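Local coordinates for cadherin-23 (Mus musculus, PDB 5VH2), which binds calcium between its extracellular cadherin repeats and probably acts as an adhesion protein in the mechanotransduction of hearing, at residues N14-R19 and S98-L103. The protein carries 1 engineered substitution. Residues are numbered along the deposited sequence; the frame is centred on the assembly and turned at random.
Sequences NRLGLR and SVYVTL
Thr102 O receives two backbone donors from strand 12-19: Leu18 N at 3.1 Å and, through a weak, strongly bent bond, Gly17 N. The same Gly17 N reaches Thr102 OG1 in a second weak bond; chi1 of 69° sets this hydroxyl between its own backbone N and carbonyl carbon, beside Leu16. Gly17, with positive phi, belongs to a beta bulge that shifts the parallel register by one residue between the Arg15-Val101 and Leu18-Leu103 pairs. Ahead of it the pairing is regular: Arg15 N donates to Tyr100 O at 2.8 Å, and Thr102 N to Arg15 O at 3.1 Å. On one face Asn14 OD1, also bonded to Gln12, lies at the edge of the Tyr100 ring, 3.5 Å from CD2, with the amide plane turned 74° from the ring; Leu16 CD2 approaches CD2 of this ring obliquely. On the other face Leu18 CD2 packs on Val101 CG1 (3.7 Å) and Leu103 CD2; within strand 12-19, Leu18 CD1 lies above one face of the Arg15 guanidinium, toward its rim, and Arg15 NH2 bonds to Ser27 O and Val28 O. In this cadherin repeat's Greek-key sandwich, strand 12-19 edges the mixed sheet; strand 94-104 runs between it and strand 78-87, and Val101 packs against Val28 of the opposing sheet.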
loop_
_atom_site.group_PDB
_atom_site.type_symbol
_atom_site.label_atom_id
_atom_site.label_comp_id
_atom_site.label_asym_id
_atom_site.label_seq_id
_atom_site.Cartn_x
_atom_site.Cartn_y
_atom_site.Cartn_z
ATOM N N ASN A 14 14.833 -14.239 10.577
ATOM C CA ASN A 14 14.188 -13.780 9.354
ATOM C C ASN A 14 12.703 -14.013 9.386
ATOM O O ASN A 14 12.241 -15.152 9.563
ATOM C CB ASN A 14 14.729 -14.513 8.131
ATOM C CG ASN A 14 16.105 -14.051 7.745
ATOM O OD1 ASN A 14 16.424 -12.872 7.835
ATOM N ND2 ASN A 14 16.929 -14.981 7.300
ATOM N N ARG A 15 11.955 -12.931 9.184
ATOM C CA ARG A 15 10.552 -13.041 8.813
ATOM C C ARG A 15 10.279 -12.295 7.502
ATOM O O ARG A 15 10.278 -11.055 7.476
ATOM C CB ARG A 15 9.670 -12.465 9.913
ATOM C CG ARG A 15 8.178 -12.452 9.564
ATOM C CD ARG A 15 7.673 -13.833 9.191
ATOM N NE ARG A 15 6.281 -13.824 8.789
ATOM C CZ ARG A 15 5.251 -13.707 9.621
ATOM N NH1 ARG A 15 4.013 -13.747 9.133
ATOM N NH2 ARG A 15 5.438 -13.471 10.914
ATOM N N LEU A 16 10.027 -13.045 6.436
ATOM C CA LEU A 16 9.870 -12.494 5.087
ATOM C C LEU A 16 8.405 -12.529 4.673
ATOM O O LEU A 16 7.700 -13.515 4.921
ATOM C CB LEU A 16 10.708 -13.280 4.074
ATOM C CG LEU A 16 12.141 -13.604 4.541
ATOM C CD1 LEU A 16 12.896 -14.524 3.604
ATOM C CD2 LEU A 16 12.899 -12.314 4.806
ATOM N N GLY A 17 7.938 -11.457 4.042
ATOM C CA GLY A 17 6.590 -11.435 3.498
ATOM C C GLY A 17 5.493 -11.309 4.538
ATOM O O GLY A 17 4.414 -11.899 4.398
ATOM N N LEU A 18 5.778 -10.554 5.586
ATOM C CA LEU A 18 4.760 -10.170 6.549
ATOM C C LEU A 18 3.785 -9.240 5.844
ATOM O O LEU A 18 4.182 -8.230 5.269
ATOM C CB LEU A 18 5.393 -9.444 7.733
ATOM C CG LEU A 18 4.498 -8.908 8.851
ATOM C CD1 LEU A 18 3.849 -10.051 9.588
ATOM C CD2 LEU A 18 5.289 -8.098 9.850
ATOM N N ARG A 19 2.508 -9.592 5.890
ATOM C CA ARG A 19 1.489 -8.844 5.167
ATOM C C ARG A 19 1.435 -7.415 5.726
ATOM O O ARG A 19 1.254 -7.242 6.936
ATOM C CB ARG A 19 0.132 -9.530 5.348
ATOM C CG ARG A 19 0.053 -10.949 4.781
ATOM C CD ARG A 19 -1.254 -11.644 5.029
ATOM N NE ARG A 19 -2.386 -10.959 4.409
ATOM C CZ ARG A 19 -3.592 -11.505 4.225
ATOM N NH1 ARG A 19 -3.862 -12.769 4.580
ATOM N NH2 ARG A 19 -4.560 -10.793 3.658
ATOM N N SER A 98 20.045 -10.026 15.530
ATOM C CA SER A 98 19.127 -9.085 14.901
ATOM C C SER A 98 17.949 -9.806 14.261
ATOM O O SER A 98 17.954 -11.028 14.128
ATOM C CB SER A 98 19.871 -8.197 13.902
ATOM O OG SER A 98 20.843 -7.395 14.566
ATOM N N VAL A 99 16.915 -9.058 13.906
ATOM C CA VAL A 99 15.706 -9.630 13.348
ATOM C C VAL A 99 15.324 -8.856 12.091
ATOM O O VAL A 99 15.134 -7.630 12.137
ATOM C CB VAL A 99 14.554 -9.597 14.368
ATOM C CG1 VAL A 99 13.273 -10.197 13.775
ATOM C CG2 VAL A 99 14.942 -10.378 15.615
ATOM N N TYR A 100 15.276 -9.562 10.959
ATOM C CA TYR A 100 15.037 -8.934 9.658
ATOM C C TYR A 100 13.597 -9.234 9.306
ATOM O O TYR A 100 13.206 -10.419 9.193
ATOM C CB TYR A 100 16.016 -9.510 8.619
ATOM C CG TYR A 100 15.920 -9.004 7.175
ATOM C CD1 TYR A 100 16.074 -7.643 6.866
ATOM C CD2 TYR A 100 15.828 -9.908 6.111
ATOM C CE1 TYR A 100 16.022 -7.191 5.547
ATOM C CE2 TYR A 100 15.780 -9.479 4.793
ATOM C CZ TYR A 100 15.863 -8.104 4.509
ATOM O OH TYR A 100 15.800 -7.632 3.192
ATOM N N VAL A 101 12.799 -8.164 9.199
ATOM C CA VAL A 101 11.410 -8.276 8.730
ATOM C C VAL A 101 11.253 -7.551 7.392
ATOM O O VAL A 101 11.582 -6.380 7.290
ATOM C CB VAL A 101 10.437 -7.659 9.749
ATOM C CG1 VAL A 101 8.995 -7.886 9.319
ATOM C CG2 VAL A 101 10.671 -8.264 11.135
ATOM N N THR A 102 10.794 -8.264 6.357
ATOM C CA THR A 102 10.401 -7.638 5.091
ATOM C C THR A 102 8.892 -7.777 4.907
ATOM O O THR A 102 8.281 -8.743 5.378
ATOM C CB THR A 102 11.103 -8.251 3.869
ATOM O OG1 THR A 102 10.625 -9.570 3.657
ATOM C CG2 THR A 102 12.581 -8.303 4.039
ATOM N N LEU A 103 8.301 -6.775 4.262
ATOM C CA LEU A 103 6.851 -6.664 4.146
ATOM C C LEU A 103 6.365 -7.081 2.758
ATOM O O LEU A 103 7.052 -6.876 1.750
ATOM C CB LEU A 103 6.416 -5.221 4.384
ATOM C CG LEU A 103 6.597 -4.608 5.761
ATOM C CD1 LEU A 103 5.771 -3.342 5.860
ATOM C CD2 LEU A 103 6.145 -5.578 6.834
#